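Local coordinates for protein arsenate reductase (ArsC) (Archaeoglobus fulgidus, PDB 1Y1L) that probably reduces arsenate as part of arsenical resistance, using the fold of the low-molecular-weight protein tyrosine phosphatases, at residues A[9-14]-A[42-47]; A[15-20]-A[27-32]; A[97-102]-A[108-113]. All coordinates share one frame; numbering follows the deposited sequence.

Contact 1 of 3, residues A[9-14]-A[42-47]; sequences NTARSV and ETVKRL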
loop_
_atom_site.group_PDB
_atom_site.type_symbol
_atom_site.label_atom_id
_atom_site.label_comp_id
_atom_site.label_asym_id
_atom_site.label_seq_id
_atom_site.Cartn_x
_atom_site.Cartn_y
_atom_site.Cartn_z
ATOM N N ASN A 9 8.549 -11.220 15.206
ATOM C CA ASN A 9 9.951 -11.668 15.024
ATOM C C ASN A 9 10.485 -12.654 16.071
ATOM O O ASN A 9 11.422 -12.354 16.823
ATOM C CB ASN A 9 10.911 -10.470 14.942
ATOM C CG ASN A 9 12.381 -10.894 14.789
ATOM O OD1 ASN A 9 13.295 -10.161 15.171
ATOM N ND2 ASN A 9 12.606 -12.095 14.257
ATOM N N THR A 10 9.947 -13.863 16.068
ATOM C CA THR A 10 10.373 -14.853 17.041
ATOM C C THR A 10 10.611 -16.218 16.396
ATOM O O THR A 10 11.470 -16.979 16.842
ATOM C CB THR A 10 9.319 -14.976 18.165
ATOM O OG1 THR A 10 9.190 -13.730 18.865
ATOM C CG2 THR A 10 9.710 -16.024 19.149
ATOM N N ALA A 11 9.882 -16.502 15.319
ATOM C CA ALA A 11 9.999 -17.780 14.630
ATOM C C ALA A 11 10.318 -17.701 13.137
ATOM O O ALA A 11 11.478 -17.823 12.741
ATOM C CB ALA A 11 8.733 -18.589 14.843
ATOM N N ARG A 12 9.274 -17.569 12.317
ATOM C CA ARG A 12 9.401 -17.502 10.859
ATOM C C ARG A 12 10.505 -16.567 10.376
ATOM O O ARG A 12 11.330 -16.933 9.543
ATOM C CB ARG A 12 8.069 -17.086 10.234
ATOM C CG ARG A 12 6.905 -17.882 10.751
ATOM C CD ARG A 12 5.755 -17.957 9.769
ATOM N NE ARG A 12 4.994 -16.716 9.640
ATOM C CZ ARG A 12 4.443 -16.042 10.647
ATOM N NH1 ARG A 12 3.757 -14.932 10.406
ATOM N NH2 ARG A 12 4.603 -16.447 11.900
ATOM N N SER A 13 10.492 -15.347 10.881
ATOM C CA SER A 13 11.477 -14.356 10.510
ATOM C C SER A 13 12.835 -14.987 10.665
ATOM O O SER A 13 13.634 -15.043 9.733
ATOM C CB SER A 13 11.358 -13.179 11.466
ATOM O OG SER A 13 9.996 -12.972 11.816
ATOM N N VAL A 14 13.041 -15.535 11.845
ATOM C CA VAL A 14 14.291 -16.175 12.185
ATOM C C VAL A 14 14.579 -17.430 11.374
ATOM O O VAL A 14 15.733 -17.739 11.122
ATOM C CB VAL A 14 14.320 -16.541 13.670
ATOM C CG1 VAL A 14 15.688 -17.083 14.041
ATOM C CG2 VAL A 14 13.943 -15.326 14.524
ATOM N N GLU A 42 11.525 -21.164 21.223
ATOM C CA GLU A 42 12.300 -22.316 21.645
ATOM C C GLU A 42 12.091 -23.491 20.690
ATOM O O GLU A 42 12.990 -24.315 20.512
ATOM C CB GLU A 42 11.935 -22.698 23.077
ATOM C CG GLU A 42 12.077 -21.545 24.077
ATOM C CD GLU A 42 13.495 -20.958 24.145
ATOM O OE1 GLU A 42 14.478 -21.735 24.152
ATOM O OE2 GLU A 42 13.624 -19.714 24.207
ATOM N N THR A 43 10.911 -23.566 20.078
ATOM C CA THR A 43 10.624 -24.637 19.134
ATOM C C THR A 43 11.497 -24.460 17.915
ATOM O O THR A 43 11.984 -25.434 17.324
ATOM C CB THR A 43 9.191 -24.586 18.661
ATOM O OG1 THR A 43 8.332 -24.523 19.801
ATOM C CG2 THR A 43 8.858 -25.825 17.842
ATOM N N VAL A 44 11.656 -23.196 17.532
ATOM C CA VAL A 44 12.452 -22.818 16.374
ATOM C C VAL A 44 13.931 -23.092 16.548
ATOM O O VAL A 44 14.553 -23.715 15.684
ATOM C CB VAL A 44 12.275 -21.332 16.030
ATOM C CG1 VAL A 44 13.149 -20.967 14.838
ATOM C CG2 VAL A 44 10.828 -21.051 15.705
ATOM N N LYS A 45 14.501 -22.578 17.631
ATOM C CA LYS A 45 15.918 -22.782 17.869
ATOM C C LYS A 45 16.247 -24.256 17.999
ATOM O O LYS A 45 17.362 -24.675 17.686
ATOM C CB LYS A 45 16.404 -21.990 19.085
ATOM C CG LYS A 45 15.702 -22.284 20.365
ATOM C CD LYS A 45 16.330 -21.508 21.507
ATOM C CE LYS A 45 16.106 -20.020 21.360
ATOM N NZ LYS A 45 16.563 -19.279 22.565
ATOM N N ARG A 46 15.270 -25.030 18.471
ATOM C CA ARG A 46 15.422 -26.466 18.636
ATOM C C ARG A 46 15.410 -27.053 17.244
ATOM O O ARG A 46 16.297 -27.811 16.871
ATOM C CB ARG A 46 14.253 -27.049 19.442
ATOM C CG ARG A 46 14.168 -28.582 19.403
ATOM C CD ARG A 46 12.759 -29.062 19.694
ATOM N NE ARG A 46 12.531 -30.441 19.250
ATOM C CZ ARG A 46 11.364 -30.907 18.796
ATOM N NH1 ARG A 46 11.255 -32.175 18.420
ATOM N NH2 ARG A 46 10.301 -30.111 18.703
ATOM N N LEU A 47 14.379 -26.702 16.490
ATOM C CA LEU A 47 14.215 -27.179 15.126
ATOM C C LEU A 47 15.392 -26.842 14.198
ATOM O O LEU A 47 15.734 -27.618 13.300
ATOM C CB LEU A 47 12.899 -26.634 14.560
ATOM C CG LEU A 47 11.675 -27.561 14.574
ATOM C CD1 LEU A 47 11.650 -28.417 15.801
ATOM C CD2 LEU A 47 10.419 -26.722 14.471
#

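Contact 2 of 3, residues A[15-20]-A[27-32]; sequences MAEALF and WKAESA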
loop_
_atom_site.group_PDB
_atom_site.type_symbol
_atom_site.label_atom_id
_atom_site.label_comp_id
_atom_site.label_asym_id
_atom_site.label_seq_id
_atom_site.Cartn_x
_atom_site.Cartn_y
_atom_site.Cartn_z
ATOM N N MET A 15 13.550 -18.194 11.039
ATOM C CA MET A 15 13.762 -19.410 10.272
ATOM C C MET A 15 14.288 -19.083 8.889
ATOM O O MET A 15 15.321 -19.613 8.476
ATOM C CB MET A 15 12.474 -20.239 10.147
ATOM C CG MET A 15 12.019 -20.927 11.433
ATOM S SD MET A 15 10.446 -21.823 11.256
ATOM C CE MET A 15 10.691 -23.223 12.323
ATOM N N ALA A 16 13.561 -18.235 8.163
ATOM C CA ALA A 16 13.947 -17.854 6.809
ATOM C C ALA A 16 15.391 -17.350 6.743
ATOM O O ALA A 16 16.133 -17.699 5.816
ATOM C CB ALA A 16 12.995 -16.821 6.268
ATOM N N GLU A 17 15.774 -16.533 7.725
ATOM C CA GLU A 17 17.124 -15.996 7.788
ATOM C C GLU A 17 18.157 -17.114 7.763
ATOM O O GLU A 17 18.946 -17.221 6.827
ATOM C CB GLU A 17 17.295 -15.145 9.044
ATOM C CG GLU A 17 18.712 -14.728 9.319
ATOM C CD GLU A 17 18.836 -13.816 10.539
ATOM O OE1 GLU A 17 19.830 -13.053 10.621
ATOM O OE2 GLU A 17 17.946 -13.860 11.427
ATOM N N ALA A 18 18.119 -17.962 8.790
ATOM C CA ALA A 18 19.042 -19.084 8.950
ATOM C C ALA A 18 19.099 -20.015 7.741
ATOM O O ALA A 18 20.176 -20.487 7.369
ATOM C CB ALA A 18 18.695 -19.865 10.205
ATOM N N LEU A 19 17.944 -20.319 7.165
ATOM C CA LEU A 19 17.886 -21.185 5.999
ATOM C C LEU A 19 18.485 -20.512 4.764
ATOM O O LEU A 19 19.134 -21.158 3.926
ATOM C CB LEU A 19 16.443 -21.566 5.730
ATOM C CG LEU A 19 15.918 -22.522 6.781
ATOM C CD1 LEU A 19 14.427 -22.535 6.707
ATOM C CD2 LEU A 19 16.474 -23.913 6.543
ATOM N N PHE A 20 18.193 -19.224 4.632
ATOM C CA PHE A 20 18.692 -18.427 3.528
ATOM C C PHE A 20 20.216 -18.501 3.542
ATOM O O PHE A 20 20.839 -18.958 2.581
ATOM C CB PHE A 20 18.236 -16.970 3.696
ATOM C CG PHE A 20 18.541 -16.108 2.524
ATOM C CD1 PHE A 20 17.616 -15.950 1.512
ATOM C CD2 PHE A 20 19.771 -15.512 2.400
ATOM C CE1 PHE A 20 17.915 -15.216 0.391
ATOM C CE2 PHE A 20 20.085 -14.779 1.291
ATOM C CZ PHE A 20 19.155 -14.629 0.277
ATOM N N TRP A 27 24.790 -13.569 -1.256
ATOM C CA TRP A 27 23.840 -12.801 -0.454
ATOM C C TRP A 27 23.822 -13.259 0.993
ATOM O O TRP A 27 24.061 -14.428 1.298
ATOM C CB TRP A 27 22.423 -12.970 -0.971
ATOM C CG TRP A 27 22.088 -12.210 -2.176
ATOM C CD1 TRP A 27 22.522 -12.450 -3.443
ATOM C CD2 TRP A 27 21.115 -11.173 -2.270
ATOM N NE1 TRP A 27 21.859 -11.643 -4.324
ATOM C CE2 TRP A 27 20.988 -10.846 -3.630
ATOM C CE3 TRP A 27 20.328 -10.493 -1.331
ATOM C CZ2 TRP A 27 20.100 -9.868 -4.082
ATOM C CZ3 TRP A 27 19.447 -9.522 -1.780
ATOM C CH2 TRP A 27 19.340 -9.219 -3.143
ATOM N N LYS A 28 23.495 -12.332 1.876
ATOM C CA LYS A 28 23.398 -12.638 3.282
ATOM C C LYS A 28 21.976 -12.272 3.686
ATOM O O LYS A 28 21.207 -11.787 2.856
ATOM C CB LYS A 28 24.438 -11.852 4.079
ATOM C CG LYS A 28 25.852 -12.404 3.936
ATOM C CD LYS A 28 26.877 -11.597 4.734
ATOM C CE LYS A 28 28.291 -12.127 4.513
ATOM N NZ LYS A 28 29.338 -11.223 5.077
ATOM N N ALA A 29 21.619 -12.503 4.946
ATOM C CA ALA A 29 20.273 -12.208 5.403
ATOM C C ALA A 29 20.210 -11.747 6.840
ATOM O O ALA A 29 21.091 -12.033 7.641
ATOM C CB ALA A 29 19.381 -13.423 5.215
ATOM N N GLU A 30 19.171 -10.990 7.144
ATOM C CA GLU A 30 18.924 -10.491 8.481
ATOM C C GLU A 30 17.410 -10.544 8.642
ATOM O O GLU A 30 16.684 -10.820 7.676
ATOM C CB GLU A 30 19.422 -9.052 8.640
ATOM C CG GLU A 30 20.927 -8.887 8.629
ATOM C CD GLU A 30 21.370 -7.592 9.294
ATOM O OE1 GLU A 30 21.726 -7.619 10.492
ATOM O OE2 GLU A 30 21.348 -6.535 8.631
ATOM N N SER A 31 16.935 -10.284 9.854
ATOM C CA SER A 31 15.506 -10.302 10.119
ATOM C C SER A 31 15.109 -9.180 11.066
ATOM O O SER A 31 15.960 -8.634 11.771
ATOM C CB SER A 31 15.087 -11.669 10.694
ATOM O OG SER A 31 15.880 -12.067 11.809
ATOM N N ALA A 32 13.841 -8.776 11.016
ATOM C CA ALA A 32 13.330 -7.732 11.908
ATOM C C ALA A 32 11.824 -7.892 12.104
ATOM O O ALA A 32 11.168 -8.607 11.336
ATOM C CB ALA A 32 13.636 -6.366 11.358
#

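Contact 3 of 3, residues A[97-102]-A[108-113]; sequences ENPAGK and RRVLAE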
loop_
_atom_site.group_PDB
_atom_site.type_symbol
_atom_site.label_atom_id
_atom_site.label_comp_id
_atom_site.label_asym_id
_atom_site.label_seq_id
_atom_site.Cartn_x
_atom_site.Cartn_y
_atom_site.Cartn_z
ATOM N N GLU A 97 1.624 -19.469 7.382
ATOM C CA GLU A 97 0.892 -19.840 8.591
ATOM C C GLU A 97 1.694 -19.523 9.828
ATOM O O GLU A 97 2.860 -19.873 9.917
ATOM C CB GLU A 97 0.587 -21.337 8.548
ATOM C CG GLU A 97 0.010 -21.934 9.820
ATOM C CD GLU A 97 -0.389 -23.389 9.645
ATOM O OE1 GLU A 97 -1.380 -23.811 10.275
ATOM O OE2 GLU A 97 0.285 -24.110 8.878
ATOM N N ASN A 98 1.060 -18.859 10.778
ATOM C CA ASN A 98 1.711 -18.483 12.021
ATOM C C ASN A 98 1.774 -19.721 12.916
ATOM O O ASN A 98 0.739 -20.177 13.406
ATOM C CB ASN A 98 0.887 -17.391 12.687
ATOM C CG ASN A 98 1.628 -16.704 13.781
ATOM O OD1 ASN A 98 2.732 -17.105 14.154
ATOM N ND2 ASN A 98 1.043 -15.637 14.299
ATOM N N PRO A 99 2.980 -20.296 13.131
ATOM C CA PRO A 99 3.114 -21.491 13.972
ATOM C C PRO A 99 2.916 -21.246 15.460
ATOM O O PRO A 99 2.601 -22.174 16.200
ATOM C CB PRO A 99 4.537 -21.948 13.673
ATOM C CG PRO A 99 5.249 -20.681 13.534
ATOM C CD PRO A 99 4.308 -19.877 12.645
ATOM N N ALA A 100 3.075 -19.997 15.882
ATOM C CA ALA A 100 2.945 -19.610 17.290
ATOM C C ALA A 100 1.808 -20.251 18.065
ATOM O O ALA A 100 0.628 -20.064 17.745
ATOM C CB ALA A 100 2.860 -18.101 17.420
ATOM N N GLY A 101 2.184 -20.939 19.140
ATOM C CA GLY A 101 1.213 -21.601 19.988
ATOM C C GLY A 101 0.868 -22.985 19.495
ATOM O O GLY A 101 0.892 -23.953 20.262
ATOM N N LYS A 102 0.531 -23.073 18.215
ATOM C CA LYS A 102 0.172 -24.332 17.584
ATOM C C LYS A 102 1.181 -25.421 17.949
ATOM O O LYS A 102 0.832 -26.594 18.102
ATOM C CB LYS A 102 0.134 -24.136 16.068
ATOM C CG LYS A 102 -0.876 -23.079 15.600
ATOM C CD LYS A 102 -2.255 -23.685 15.336
ATOM C CE LYS A 102 -3.319 -22.623 15.151
ATOM N NZ LYS A 102 -3.599 -21.918 16.436
ATOM N N ARG A 108 7.351 -27.506 12.176
ATOM C CA ARG A 108 8.158 -28.149 11.153
ATOM C C ARG A 108 7.555 -27.894 9.782
ATOM O O ARG A 108 8.280 -27.661 8.815
ATOM C CB ARG A 108 8.275 -29.654 11.422
ATOM C CG ARG A 108 9.295 -30.022 12.513
ATOM C CD ARG A 108 9.563 -31.528 12.561
ATOM N NE ARG A 108 10.755 -31.866 13.338
ATOM C CZ ARG A 108 10.772 -32.054 14.658
ATOM N NH1 ARG A 108 11.905 -32.361 15.265
ATOM N NH2 ARG A 108 9.660 -31.941 15.379
ATOM N N ARG A 109 6.231 -27.965 9.700
ATOM C CA ARG A 109 5.530 -27.715 8.448
ATOM C C ARG A 109 5.834 -26.282 7.985
ATOM O O ARG A 109 6.068 -26.038 6.795
ATOM C CB ARG A 109 4.025 -27.913 8.641
ATOM C CG ARG A 109 3.207 -27.925 7.362
ATOM C CD ARG A 109 2.286 -26.717 7.308
ATOM N NE ARG A 109 0.971 -27.092 6.796
ATOM C CZ ARG A 109 -0.130 -27.190 7.541
ATOM N NH1 ARG A 109 -1.274 -27.552 6.971
ATOM N NH2 ARG A 109 -0.101 -26.906 8.844
ATOM N N VAL A 110 5.801 -25.339 8.923
ATOM C CA VAL A 110 6.100 -23.940 8.630
ATOM C C VAL A 110 7.545 -23.826 8.179
ATOM O O VAL A 110 7.860 -23.063 7.273
ATOM C CB VAL A 110 5.885 -23.054 9.870
ATOM C CG1 VAL A 110 6.496 -21.683 9.668
ATOM C CG2 VAL A 110 4.408 -22.936 10.159
ATOM N N LEU A 111 8.421 -24.588 8.818
ATOM C CA LEU A 111 9.832 -24.570 8.477
ATOM C C LEU A 111 10.045 -24.992 7.035
ATOM O O LEU A 111 10.836 -24.385 6.316
ATOM C CB LEU A 111 10.606 -25.520 9.391
ATOM C CG LEU A 111 12.105 -25.603 9.119
ATOM C CD1 LEU A 111 12.708 -24.249 9.384
ATOM C CD2 LEU A 111 12.761 -26.646 10.003
ATOM N N ALA A 112 9.366 -26.065 6.635
ATOM C CA ALA A 112 9.491 -26.593 5.293
ATOM C C ALA A 112 9.051 -25.607 4.237
ATOM O O ALA A 112 9.738 -25.461 3.230
ATOM C CB ALA A 112 8.722 -27.876 5.153
ATOM N N GLU A 113 7.897 -24.965 4.431
ATOM C CA GLU A 113 7.394 -23.994 3.458
ATOM C C GLU A 113 8.375 -22.874 3.276
ATOM O O GLU A 113 8.646 -22.455 2.162
ATOM C CB GLU A 113 6.066 -23.408 3.896
ATOM C CG GLU A 113 4.884 -24.288 3.581
ATOM C CD GLU A 113 3.588 -23.505 3.537
ATOM O OE1 GLU A 113 3.482 -22.582 2.692
ATOM O OE2 GLU A 113 2.678 -23.813 4.341
#

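Contact 1 of 3, residues A[9-14]-A[42-47]
Ala11 and Val44 meet through their methyl groups, and this apolar touch carries the contact. Ala11 CB lies 3.3 Å from Val44 CG2. The same methyl, CG2, is also 3.5 Å from Ala11 CA. The torsion of Val44 (chi1 179°) sets which branch does the touching. CG1 stands anti to the backbone N, while CG2 stands beside that N and faces Ala11. CG1 comes no nearer than 4.1 Å to Ala11 O. Thr10 adds its carbonyl O at the margin, 4.3 Å from Val44 CG2. No hydrogen bond crosses between the segments, and only about 125 Å² is buried. Ala11 is the N-cap of helix 12-21. The run Asn9 to Ser13 fits the end of the phosphate-binding loop (P-loop) signature of this family. The contact therefore sets the end of that loop against helix 42-49. Thr10 is also tied by backbone hydrogen bonding to Asp41, just before that helix. Val44 further touches Met15 of helix 12-21 and Tyr107 of helix 106-121, so its side chain lies where three helices come together.

Contact 2 of 3, residues A[15-20]-A[27-32]
Glu17 and Ser31 form the one hydrogen bond across this contact. Ser31 OG donates to Glu17 OE2 at 2.8 Å. The hydroxyl meets the oxygen from above the carboxylate plane, 51° out of it. Glu17 reaches the strand because CG is anti to its backbone N (chi1 171°) and the chain stays extended beyond it. Its other oxygen, OE1, lies 3.4 Å from Ala29 O. Both are acceptors, so this pair is no bond. Glu30 turns its CB the other way, and its carboxylate forms salt bridges with Arg60 and Lys1.

The apolar part centres on Phe20. Ala29 CB approaches the ring obliquely, 3.5 Å from Phe20 CD2. Trp27 CB comes at the ring edge, near its plane, 3.7 Å from Phe20 CE2. The indole itself leads away. Its NE1 makes a weak hydrogen bond to Glu124 of a second subunit. Lys28 adds its carbonyl O, 3.6 Å from Phe20 CE2.

Helix 12-21 and strand 29-33 belong to a beta-alpha-beta unit that starts with strand 2-6. Helix 15-20 and strand 29-32 run antiparallel (176°), and their axes approach to 7.5 Å at the closest. Strand 29-33 is an outermost strand of the parallel sheet in this chain. Phe20 also meets Phe4 of strand 2-6, while Met15, Ala16 and Leu19 touch helix 106-121.

Contact 3 of 3, residues A[97-102]-A[108-113]
Glu97 and Arg109 form a salt bridge between the loop that follows strand 91-95 and helix 106-121, the last strand-to-helix connection of this phosphatase-like alpha/beta fold. Glu97 OE2 lies 2.8 Å from Arg109 NH2. The oxygen sits over a face of the guanidinium, and the carboxylate and guanidinium planes are 59° apart. The pair thus meets by charge and not by a hydrogen bond. Glu97 is extended, while Arg109 bends at chi2 (-114°) and chi3 (-139°) to bring its end toward the loop. The backbone of Glu97 takes part as well, with its carbonyl O 3.4 Å from Val110 CG2. Asn98 turns its CB away from the helix. Its OD1 accepts a weak hydrogen bond from Ala100 N, which closes an Asx turn, and its side chain packs on Glu35 of a third subunit. Pro99 follows and is buried. Its ring is crossed at about a right angle by Val110, and it also touches Arg12. The apolar meeting is made by Val110 CG2, which lies 3.7 Å from Pro99 CB.

How the contacts relate
Contacts 1 and 2 share helix 12-21, and contact 3 packs on it through Leu111. Contact 1 holds the start of the helix, contact 2 its later turns. The centres of contacts 1 and 3 are about 9 Å apart, those of 2 and 3 about 16 Å. Met15 of contact 2 bridges to contact 1, with its CG 3.6 Å from Val44 CG1. Leu19 CD1 meets Leu111 CD1 of contact 3 at 3.6 Å. Arg12, probably the arginine of the P-loop signature, packs on the 97-102 loop and pairs with Glu78, next to the Cys77-Cys82 disulfide. A bound cadmium ion lies about 7 Å from the Thr10 side chain. The Pro99 side chain is about 8 Å from a cadmium ion, and that of Ser31 about 14 Å.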